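PDB 1L1L: ribonucleoside triphosphate reductase from Lactobacillus leichmannii, which reduces ribonucleoside triphosphates to 2'-deoxyribonucleoside triphosphates for DNA synthesis in a B12-dependent (class II) radical reaction. Local coordinates for residues F150-M158 / I304-V312; R484-K494 / K506-M517. All blocks are in the same frame, centred on the assembly; numbering follows the deposited sequence.

Interaction 1 (F150-M158 / I304-V312). Unlike the reference sequence in segment 150-158: Phe152 (reference Cys).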
loop_
_atom_site.group_PDB
_atom_site.type_symbol
_atom_site.label_atom_id
_atom_site.label_comp_id
_atom_site.label_asym_id
_atom_site.label_seq_id
_atom_site.Cartn_x
_atom_site.Cartn_y
_atom_site.Cartn_z
ATOM N N PHE A 150 -16.214 -5.143 8.726
ATOM C CA PHE A 150 -15.070 -5.613 9.495
ATOM C C PHE A 150 -14.532 -6.894 8.879
ATOM O O PHE A 150 -13.323 -7.155 8.920
ATOM C CB PHE A 150 -15.470 -5.882 10.948
ATOM C CG PHE A 150 -15.991 -4.673 11.666
ATOM C CD1 PHE A 150 -15.114 -3.708 12.156
ATOM C CD2 PHE A 150 -17.357 -4.486 11.825
ATOM C CE1 PHE A 150 -15.590 -2.566 12.800
ATOM C CE2 PHE A 150 -17.849 -3.342 12.467
ATOM C CZ PHE A 150 -16.964 -2.380 12.954
ATOM N N SER A 151 -15.441 -7.698 8.332
ATOM C CA SER A 151 -15.047 -8.952 7.696
ATOM C C SER A 151 -14.262 -8.643 6.428
ATOM O O SER A 151 -13.282 -9.333 6.112
ATOM C CB SER A 151 -16.279 -9.789 7.346
ATOM O OG SER A 151 -16.913 -10.259 8.522
ATOM N N PHE A 152 -14.713 -7.619 5.706
ATOM C CA PHE A 152 -14.064 -7.197 4.466
ATOM C C PHE A 152 -12.645 -6.753 4.795
ATOM O O PHE A 152 -11.672 -7.207 4.183
ATOM C CB PHE A 152 -14.822 -6.031 3.830
ATOM C CG PHE A 152 -14.206 -5.547 2.549
ATOM C CD1 PHE A 152 -14.487 -6.191 1.340
ATOM C CD2 PHE A 152 -13.271 -4.517 2.557
ATOM C CE1 PHE A 152 -13.842 -5.816 0.163
ATOM C CE2 PHE A 152 -12.618 -4.138 1.383
ATOM C CZ PHE A 152 -12.903 -4.788 0.188
ATOM N N LEU A 153 -12.528 -5.850 5.768
ATOM C CA LEU A 153 -11.217 -5.364 6.172
ATOM C C LEU A 153 -10.306 -6.502 6.648
ATOM O O LEU A 153 -9.140 -6.584 6.240
ATOM C CB LEU A 153 -11.369 -4.312 7.276
ATOM C CG LEU A 153 -10.085 -3.776 7.908
ATOM C CD1 LEU A 153 -10.146 -2.275 7.979
ATOM C CD2 LEU A 153 -9.920 -4.373 9.283
ATOM N N PHE A 154 -10.840 -7.372 7.507
ATOM C CA PHE A 154 -10.110 -8.511 8.067
ATOM C C PHE A 154 -9.576 -9.404 6.930
ATOM O O PHE A 154 -8.411 -9.807 6.913
ATOM C CB PHE A 154 -11.070 -9.319 8.958
ATOM C CG PHE A 154 -10.400 -10.290 9.913
ATOM C CD1 PHE A 154 -9.018 -10.366 10.034
ATOM C CD2 PHE A 154 -11.185 -11.117 10.719
ATOM C CE1 PHE A 154 -8.422 -11.245 10.936
ATOM C CE2 PHE A 154 -10.604 -11.999 11.624
ATOM C CZ PHE A 154 -9.215 -12.067 11.736
ATOM N N ASP A 155 -10.441 -9.684 5.971
ATOM C CA ASP A 155 -10.071 -10.553 4.846
ATOM C C ASP A 155 -8.941 -9.963 3.988
ATOM O O ASP A 155 -7.899 -10.595 3.801
ATOM C CB ASP A 155 -11.322 -10.842 4.003
ATOM C CG ASP A 155 -11.067 -11.872 2.907
ATOM O OD1 ASP A 155 -10.386 -12.870 3.194
ATOM O OD2 ASP A 155 -11.562 -11.676 1.778
ATOM N N GLU A 156 -9.128 -8.745 3.498
ATOM C CA GLU A 156 -8.113 -8.108 2.664
ATOM C C GLU A 156 -6.808 -7.933 3.434
ATOM O O GLU A 156 -5.716 -8.049 2.864
ATOM C CB GLU A 156 -8.622 -6.767 2.143
ATOM C CG GLU A 156 -9.851 -6.872 1.256
ATOM C CD GLU A 156 -9.711 -7.918 0.143
ATOM O OE1 GLU A 156 -8.582 -8.109 -0.367
ATOM O OE2 GLU A 156 -10.740 -8.533 -0.221
ATOM N N LEU A 157 -6.904 -7.649 4.734
ATOM C CA LEU A 157 -5.695 -7.516 5.537
ATOM C C LEU A 157 -4.959 -8.865 5.622
ATOM O O LEU A 157 -3.736 -8.912 5.542
ATOM C CB LEU A 157 -6.022 -7.030 6.967
ATOM C CG LEU A 157 -6.324 -5.538 7.201
ATOM C CD1 LEU A 157 -6.847 -5.321 8.661
ATOM C CD2 LEU A 157 -5.075 -4.722 6.947
ATOM N N MET A 158 -5.686 -9.961 5.802
ATOM C CA MET A 158 -5.010 -11.247 5.904
ATOM C C MET A 158 -4.418 -11.661 4.553
ATOM O O MET A 158 -3.500 -12.465 4.512
ATOM C CB MET A 158 -5.951 -12.331 6.422
ATOM C CG MET A 158 -6.080 -12.311 7.939
ATOM S SD MET A 158 -6.920 -13.762 8.498
ATOM C CE MET A 158 -8.554 -13.443 7.855
ATOM N N ILE A 304 -11.865 -1.465 16.979
ATOM C CA ILE A 304 -12.084 -2.828 16.523
ATOM C C ILE A 304 -11.233 -3.066 15.268
ATOM O O ILE A 304 -10.538 -4.071 15.176
ATOM C CB ILE A 304 -13.578 -3.079 16.236
ATOM C CG1 ILE A 304 -14.348 -3.161 17.568
ATOM C CG2 ILE A 304 -13.769 -4.369 15.455
ATOM C CD1 ILE A 304 -15.857 -3.231 17.398
ATOM N N CYS A 305 -11.272 -2.128 14.323
ATOM C CA CYS A 305 -10.470 -2.258 13.098
ATOM C C CYS A 305 -8.990 -2.347 13.437
ATOM O O CYS A 305 -8.243 -3.123 12.829
ATOM C CB CYS A 305 -10.702 -1.073 12.169
ATOM S SG CYS A 305 -12.305 -1.081 11.405
ATOM N N ASN A 306 -8.561 -1.553 14.416
ATOM C CA ASN A 306 -7.173 -1.561 14.840
ATOM C C ASN A 306 -6.788 -2.890 15.471
ATOM O O ASN A 306 -5.688 -3.389 15.239
ATOM C CB ASN A 306 -6.901 -0.447 15.858
ATOM C CG ASN A 306 -6.999 0.953 15.257
ATOM O OD1 ASN A 306 -6.759 1.946 15.957
ATOM N ND2 ASN A 306 -7.354 1.045 13.960
ATOM N N LEU A 307 -7.681 -3.440 16.298
ATOM C CA LEU A 307 -7.430 -4.709 16.979
ATOM C C LEU A 307 -7.270 -5.820 15.939
ATOM O O LEU A 307 -6.452 -6.725 16.100
ATOM C CB LEU A 307 -8.588 -5.049 17.919
ATOM C CG LEU A 307 -8.679 -4.197 19.197
ATOM C CD1 LEU A 307 -9.988 -4.481 19.947
ATOM C CD2 LEU A 307 -7.476 -4.493 20.076
ATOM N N ILE A 308 -8.070 -5.730 14.889
ATOM C CA ILE A 308 -8.019 -6.699 13.797
ATOM C C ILE A 308 -6.661 -6.578 13.094
ATOM O O ILE A 308 -5.934 -7.572 12.930
ATOM C CB ILE A 308 -9.176 -6.441 12.799
ATOM C CG1 ILE A 308 -10.517 -6.732 13.483
ATOM C CG2 ILE A 308 -9.006 -7.314 11.536
ATOM C CD1 ILE A 308 -11.748 -6.444 12.631
ATOM N N GLY A 309 -6.310 -5.353 12.706
ATOM C CA GLY A 309 -5.045 -5.127 12.032
ATOM C C GLY A 309 -3.903 -5.622 12.884
ATOM O O GLY A 309 -2.951 -6.214 12.388
ATOM N N LYS A 310 -4.000 -5.392 14.188
ATOM C CA LYS A 310 -2.964 -5.840 15.100
ATOM C C LYS A 310 -2.820 -7.372 15.080
ATOM O O LYS A 310 -1.712 -7.904 15.150
ATOM C CB LYS A 310 -3.292 -5.397 16.531
ATOM C CG LYS A 310 -2.299 -5.901 17.559
ATOM C CD LYS A 310 -2.821 -5.708 18.972
ATOM C CE LYS A 310 -1.750 -6.079 19.984
ATOM N NZ LYS A 310 -2.295 -6.020 21.362
ATOM N N ALA A 311 -3.940 -8.073 14.992
ATOM C CA ALA A 311 -3.902 -9.538 15.003
ATOM C C ALA A 311 -3.239 -10.105 13.735
ATOM O O ALA A 311 -2.637 -11.184 13.762
ATOM C CB ALA A 311 -5.315 -10.089 15.150
ATOM N N VAL A 312 -3.358 -9.370 12.638
ATOM C CA VAL A 312 -2.777 -9.799 11.374
ATOM C C VAL A 312 -1.273 -9.584 11.410
ATOM O O VAL A 312 -0.510 -10.451 10.999
ATOM C CB VAL A 312 -3.364 -9.020 10.204
ATOM C CG1 VAL A 312 -2.614 -9.366 8.932
ATOM C CG2 VAL A 312 -4.836 -9.343 10.063
#

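Interaction 2 (R484-K494 / K506-M517)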
loop_
_atom_site.group_PDB
_atom_site.type_symbol
_atom_site.label_atom_id
_atom_site.label_comp_id
_atom_site.label_asym_id
_atom_site.label_seq_id
_atom_site.Cartn_x
_atom_site.Cartn_y
_atom_site.Cartn_z
ATOM N N ARG A 484 16.067 16.814 -16.901
ATOM C CA ARG A 484 15.446 17.358 -18.095
ATOM C C ARG A 484 15.158 18.864 -18.102
ATOM O O ARG A 484 15.033 19.460 -19.171
ATOM C CB ARG A 484 14.169 16.575 -18.383
ATOM C CG ARG A 484 13.837 16.479 -19.849
ATOM C CD ARG A 484 12.844 15.362 -20.110
ATOM N NE ARG A 484 12.454 15.299 -21.517
ATOM C CZ ARG A 484 11.473 14.534 -21.986
ATOM N NH1 ARG A 484 10.782 13.763 -21.157
ATOM N NH2 ARG A 484 11.170 14.555 -23.277
ATOM N N LEU A 485 15.071 19.487 -16.930
ATOM C CA LEU A 485 14.784 20.920 -16.864
ATOM C C LEU A 485 15.957 21.758 -16.360
ATOM O O LEU A 485 16.073 22.945 -16.682
ATOM C CB LEU A 485 13.578 21.182 -15.955
ATOM C CG LEU A 485 12.205 20.601 -16.297
ATOM C CD1 LEU A 485 11.228 20.952 -15.176
ATOM C CD2 LEU A 485 11.711 21.153 -17.622
ATOM N N GLY A 486 16.820 21.141 -15.561
ATOM C CA GLY A 486 17.951 21.853 -15.008
ATOM C C GLY A 486 17.586 22.498 -13.687
ATOM O O GLY A 486 18.453 22.974 -12.958
ATOM N N ASN A 487 16.292 22.511 -13.372
ATOM C CA ASN A 487 15.812 23.108 -12.130
ATOM C C ASN A 487 14.556 22.394 -11.637
ATOM O O ASN A 487 14.039 21.503 -12.302
ATOM C CB ASN A 487 15.496 24.591 -12.347
ATOM C CG ASN A 487 14.512 24.812 -13.484
ATOM O OD1 ASN A 487 14.857 24.657 -14.656
ATOM N ND2 ASN A 487 13.277 25.163 -13.141
ATOM N N ARG A 488 14.064 22.805 -10.473
ATOM C CA ARG A 488 12.871 22.199 -9.893
ATOM C C ARG A 488 11.594 22.824 -10.455
ATOM O O ARG A 488 11.547 24.035 -10.703
ATOM C CB ARG A 488 12.917 22.339 -8.371
ATOM C CG ARG A 488 14.162 21.701 -7.763
ATOM C CD ARG A 488 14.067 21.627 -6.257
ATOM N NE ARG A 488 13.916 22.945 -5.652
ATOM C CZ ARG A 488 14.890 23.840 -5.550
ATOM N NH1 ARG A 488 16.104 23.563 -6.015
ATOM N NH2 ARG A 488 14.651 25.008 -4.975
ATOM N N VAL A 489 10.569 21.994 -10.650
ATOM C CA VAL A 489 9.292 22.445 -11.203
ATOM C C VAL A 489 8.861 23.804 -10.659
ATOM O O VAL A 489 8.244 24.595 -11.371
ATOM C CB VAL A 489 8.164 21.407 -10.957
ATOM C CG1 VAL A 489 7.770 21.376 -9.478
ATOM C CG2 VAL A 489 6.970 21.738 -11.828
ATOM N N VAL A 490 9.181 24.080 -9.399
ATOM C CA VAL A 490 8.843 25.369 -8.812
ATOM C C VAL A 490 10.073 26.272 -8.947
ATOM O O VAL A 490 11.049 26.128 -8.210
ATOM C CB VAL A 490 8.455 25.234 -7.319
ATOM C CG1 VAL A 490 8.083 26.595 -6.748
ATOM C CG2 VAL A 490 7.289 24.273 -7.171
ATOM N N THR A 491 10.014 27.204 -9.895
ATOM C CA THR A 491 11.115 28.128 -10.160
ATOM C C THR A 491 11.137 29.349 -9.244
ATOM O O THR A 491 12.140 30.069 -9.175
ATOM C CB THR A 491 11.075 28.602 -11.624
ATOM O OG1 THR A 491 9.831 29.270 -11.886
ATOM C CG2 THR A 491 11.204 27.413 -12.556
ATOM N N GLY A 492 10.032 29.579 -8.541
ATOM C CA GLY A 492 9.949 30.709 -7.630
ATOM C C GLY A 492 8.522 31.030 -7.221
ATOM O O GLY A 492 7.589 30.288 -7.543
ATOM N N PHE A 493 8.348 32.137 -6.507
ATOM C CA PHE A 493 7.024 32.550 -6.059
ATOM C C PHE A 493 6.736 34.011 -6.386
ATOM O O PHE A 493 7.622 34.865 -6.306
ATOM C CB PHE A 493 6.876 32.347 -4.543
ATOM C CG PHE A 493 6.916 30.907 -4.108
ATOM C CD1 PHE A 493 8.118 30.208 -4.068
ATOM C CD2 PHE A 493 5.746 30.247 -3.740
ATOM C CE1 PHE A 493 8.155 28.875 -3.669
ATOM C CE2 PHE A 493 5.773 28.910 -3.338
ATOM C CZ PHE A 493 6.975 28.225 -3.301
ATOM N N LYS A 494 5.489 34.295 -6.749
ATOM C CA LYS A 494 5.072 35.663 -7.052
ATOM C C LYS A 494 3.941 36.044 -6.096
ATOM O O LYS A 494 3.249 35.170 -5.575
ATOM C CB LYS A 494 4.593 35.773 -8.506
ATOM C CG LYS A 494 3.270 35.097 -8.799
ATOM C CD LYS A 494 2.823 35.364 -10.232
ATOM C CE LYS A 494 1.474 34.708 -10.528
ATOM N NZ LYS A 494 1.053 34.881 -11.956
ATOM N N LYS A 506 1.771 33.899 -1.204
ATOM C CA LYS A 506 2.841 33.626 -2.149
ATOM C C LYS A 506 2.421 32.439 -3.001
ATOM O O LYS A 506 2.237 31.339 -2.492
ATOM C CB LYS A 506 4.132 33.295 -1.405
ATOM C CG LYS A 506 4.743 34.469 -0.659
ATOM C CD LYS A 506 5.280 35.489 -1.642
ATOM C CE LYS A 506 6.117 36.546 -0.948
ATOM N NZ LYS A 506 6.896 37.322 -1.957
ATOM N N VAL A 507 2.253 32.665 -4.296
ATOM C CA VAL A 507 1.873 31.591 -5.198
ATOM C C VAL A 507 3.121 31.141 -5.952
ATOM O O VAL A 507 4.015 31.943 -6.236
ATOM C CB VAL A 507 0.790 32.053 -6.195
ATOM C CG1 VAL A 507 0.529 30.969 -7.229
ATOM C CG2 VAL A 507 -0.489 32.370 -5.443
ATOM N N PRO A 508 3.202 29.843 -6.276
ATOM C CA PRO A 508 4.355 29.301 -6.993
ATOM C C PRO A 508 4.344 29.574 -8.490
ATOM O O PRO A 508 3.286 29.715 -9.100
ATOM C CB PRO A 508 4.256 27.811 -6.697
ATOM C CG PRO A 508 2.763 27.593 -6.706
ATOM C CD PRO A 508 2.288 28.758 -5.862
ATOM N N VAL A 509 5.536 29.654 -9.072
ATOM C CA VAL A 509 5.685 29.846 -10.511
ATOM C C VAL A 509 6.262 28.526 -11.002
ATOM O O VAL A 509 7.355 28.121 -10.594
ATOM C CB VAL A 509 6.665 30.988 -10.846
ATOM C CG1 VAL A 509 6.719 31.203 -12.353
ATOM C CG2 VAL A 509 6.236 32.260 -10.150
ATOM N N TYR A 510 5.515 27.843 -11.860
ATOM C CA TYR A 510 5.943 26.558 -12.381
ATOM C C TYR A 510 6.662 26.680 -13.706
ATOM O O TYR A 510 6.361 27.563 -14.516
ATOM C CB TYR A 510 4.745 25.638 -12.584
ATOM C CG TYR A 510 3.985 25.316 -11.330
ATOM C CD1 TYR A 510 4.618 24.714 -10.239
ATOM C CD2 TYR A 510 2.618 25.593 -11.237
ATOM C CE1 TYR A 510 3.898 24.391 -9.082
ATOM C CE2 TYR A 510 1.897 25.278 -10.098
ATOM C CZ TYR A 510 2.539 24.676 -9.025
ATOM O OH TYR A 510 1.811 24.347 -7.907
ATOM N N ASP A 511 7.601 25.767 -13.927
ATOM C CA ASP A 511 8.350 25.733 -15.162
ATOM C C ASP A 511 7.355 25.188 -16.184
ATOM O O ASP A 511 7.023 24.006 -16.164
ATOM C CB ASP A 511 9.548 24.796 -15.018
ATOM C CG ASP A 511 10.558 24.979 -16.124
ATOM O OD1 ASP A 511 10.187 24.785 -17.305
ATOM O OD2 ASP A 511 11.719 25.320 -15.807
ATOM N N LYS A 512 6.871 26.065 -17.060
ATOM C CA LYS A 512 5.888 25.703 -18.078
ATOM C C LYS A 512 6.277 24.508 -18.947
ATOM O O LYS A 512 5.417 23.894 -19.588
ATOM C CB LYS A 512 5.589 26.926 -18.956
ATOM C CG LYS A 512 5.070 28.129 -18.162
ATOM C CD LYS A 512 4.681 29.320 -19.050
ATOM C CE LYS A 512 5.890 30.033 -19.664
ATOM N NZ LYS A 512 6.584 29.240 -20.732
ATOM N N ARG A 513 7.567 24.180 -18.976
ATOM C CA ARG A 513 8.033 23.034 -19.750
ATOM C C ARG A 513 7.473 21.769 -19.093
ATOM O O ARG A 513 7.028 20.843 -19.772
ATOM C CB ARG A 513 9.573 22.978 -19.757
ATOM C CG ARG A 513 10.267 24.075 -20.581
ATOM C CD ARG A 513 11.791 24.032 -20.408
ATOM N NE ARG A 513 12.197 24.400 -19.052
ATOM C CZ ARG A 513 13.426 24.264 -18.557
ATOM N NH1 ARG A 513 14.401 23.763 -19.299
ATOM N NH2 ARG A 513 13.682 24.628 -17.305
ATOM N N ALA A 514 7.479 21.748 -17.761
ATOM C CA ALA A 514 6.982 20.593 -17.001
ATOM C C ALA A 514 5.519 20.264 -17.294
ATOM O O ALA A 514 5.133 19.098 -17.370
ATOM C CB ALA A 514 7.168 20.835 -15.514
ATOM N N ILE A 515 4.705 21.298 -17.456
ATOM C CA ILE A 515 3.289 21.113 -17.746
ATOM C C ILE A 515 3.083 20.287 -19.013
ATOM O O ILE A 515 2.301 19.329 -19.035
ATOM C CB ILE A 515 2.589 22.472 -17.921
ATOM C CG1 ILE A 515 2.632 23.248 -16.604
ATOM C CG2 ILE A 515 1.160 22.269 -18.383
ATOM C CD1 ILE A 515 2.088 24.656 -16.706
ATOM N N LYS A 516 3.791 20.660 -20.072
ATOM C CA LYS A 516 3.663 19.954 -21.337
ATOM C C LYS A 516 4.093 18.494 -21.257
ATOM O O LYS A 516 3.378 17.609 -21.723
ATOM C CB LYS A 516 4.472 20.660 -22.433
ATOM C CG LYS A 516 4.190 20.106 -23.818
ATOM C CD LYS A 516 2.694 20.190 -24.117
ATOM C CE LYS A 516 2.325 19.445 -25.389
ATOM N NZ LYS A 516 0.852 19.490 -25.628
ATOM N N MET A 517 5.258 18.236 -20.673
ATOM C CA MET A 517 5.724 16.864 -20.577
ATOM C C MET A 517 4.801 15.958 -19.756
ATOM O O MET A 517 4.565 14.816 -20.145
ATOM C CB MET A 517 7.176 16.805 -20.067
ATOM C CG MET A 517 7.581 17.819 -19.013
ATOM S SD MET A 517 9.384 18.205 -19.085
ATOM C CE MET A 517 10.105 16.738 -18.392
HETATM O O HOH W 1 9.219 29.380 -14.990
HETATM O O HOH W 2 8.751 35.898 -4.020
#

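Interaction 1 (F150-M158 / I304-V312)
Ile308 pushes its side chain as a knob into a hole formed by Phe150, Leu153, Phe154 and Leu157, where two nearly parallel helices of the ten-stranded alpha-beta barrel, each preceding a barrel strand, pack together. The axes of 150-158 and 304-312 approach to 9.8 Å and cross at only -22°, so matching turns of the two helices meet repeatedly. The beta-branched Ile308 suits the centre because it can fill two directions at once. Its CG2, held anti to the backbone N, meets the Phe154 ring obliquely, 3.4 Å from CD1, and also meets Leu153 CD2 at 3.8 Å. Its other branch ends in CD1, which reaches back to Phe150, 4.1 Å from CB.

Phe150 has a CB that leaves its helix alongside the partner, yet its long, flat ring brings the far end into the gap. Ile304 CG2 lies 3.6 Å from Phe150 CD1, while Cys305 SG makes an oblique sulfur-aromatic contact, 4.9 Å from the ring centroid. The small, polarisable thiol also touches Phe165 of strand 162-166 and Ile124 of a loop. Gly309 lets Leu157 come close to the backbone, with Leu157 CD1 3.8 Å from Gly309 CA.

Val312 closes the C-terminal end of the interface with its two short branches. Its CG2 sits near the plane of the Phe154 ring, at the edge, and also meets Met158 CG, whereas CG1 rests against the backbone, 3.6 Å from Leu157 O.

Interaction 2 (R484-K494 / K506-M517)
A two-stranded antiparallel beta hairpin, 490-497 with 504-510, and the helices that enter and leave it form this contact. Lys494 and Val507 exchange both backbone bonds of a hydrogen-bonded pair. Farther along, a beta bulge sets two residues, Thr491 and Gly492, opposite Val509, whose O accepts from Thr491 N; beyond it Asp511 N donates to Val489 O at 2.9 Å. On one face, Phe493 CE2 packs against Pro508 CB at 3.8 Å, and Val490 CG2 lies at the edge of the Tyr510 ring. These broad apolar groups lie on the side where Pro508 and Tyr510 meet helix 628-641; the Tyr510 hydroxyl bonds to Ala633 O.

Where the helices meet, Asp511 is the N-cap of helix 512-536, its OD1 accepting from Arg513 N. Arg513 also grips this carboxylate side-on: NE bonds to OD1, and NH2 lies 2.6 Å from OD2, a bidentate salt bridge that should stabilise the negative charge. The Asp511 chi1 of -165° places the carboxylate between Arg513 and Asn487. OD2 uses its anti lone pair toward Asn487 ND2, 3.1 Å away and in the amide plane. Arg513 NH2 turns as well to Leu485 O, at 3.0 Å and 24° out of the guanidinium plane, and so ties down the C-terminal end of helix 477-485. Gly486 follows with positive phi, a backbone shape that suits glycine. Leu485 CD2 covers one guanidinium face, while Met517 CE lies against the aliphatic part of Arg484, 3.5 Å from CD; the charged end of Arg484 pairs with Glu430. The whole is a beta hairpin whose two ends are joined to flanking helices, with an N-capping aspartate at the start of the second.

Overall arrangement
Both segments of interaction 1 precede those of interaction 2 in the chain. The two contacts lie on either side of the middle of the molecule, with about 43 Å between centres and about 33 Å between nearest atoms, so they do not touch. Interaction 1 is buried and joins helices 148-158 and 298-313, which are distant in sequence; each is soon followed by a strand, 162-166 or 322-327, and these two are adjacent parallel strands of the barrel. Interaction 2 is local and more peripheral, tying a separate two-stranded hairpin to its flanking helices 477-485 and 512-536. One contact thus belongs to the buried helical packing against the barrel, the other to an outlying part of the same monomer.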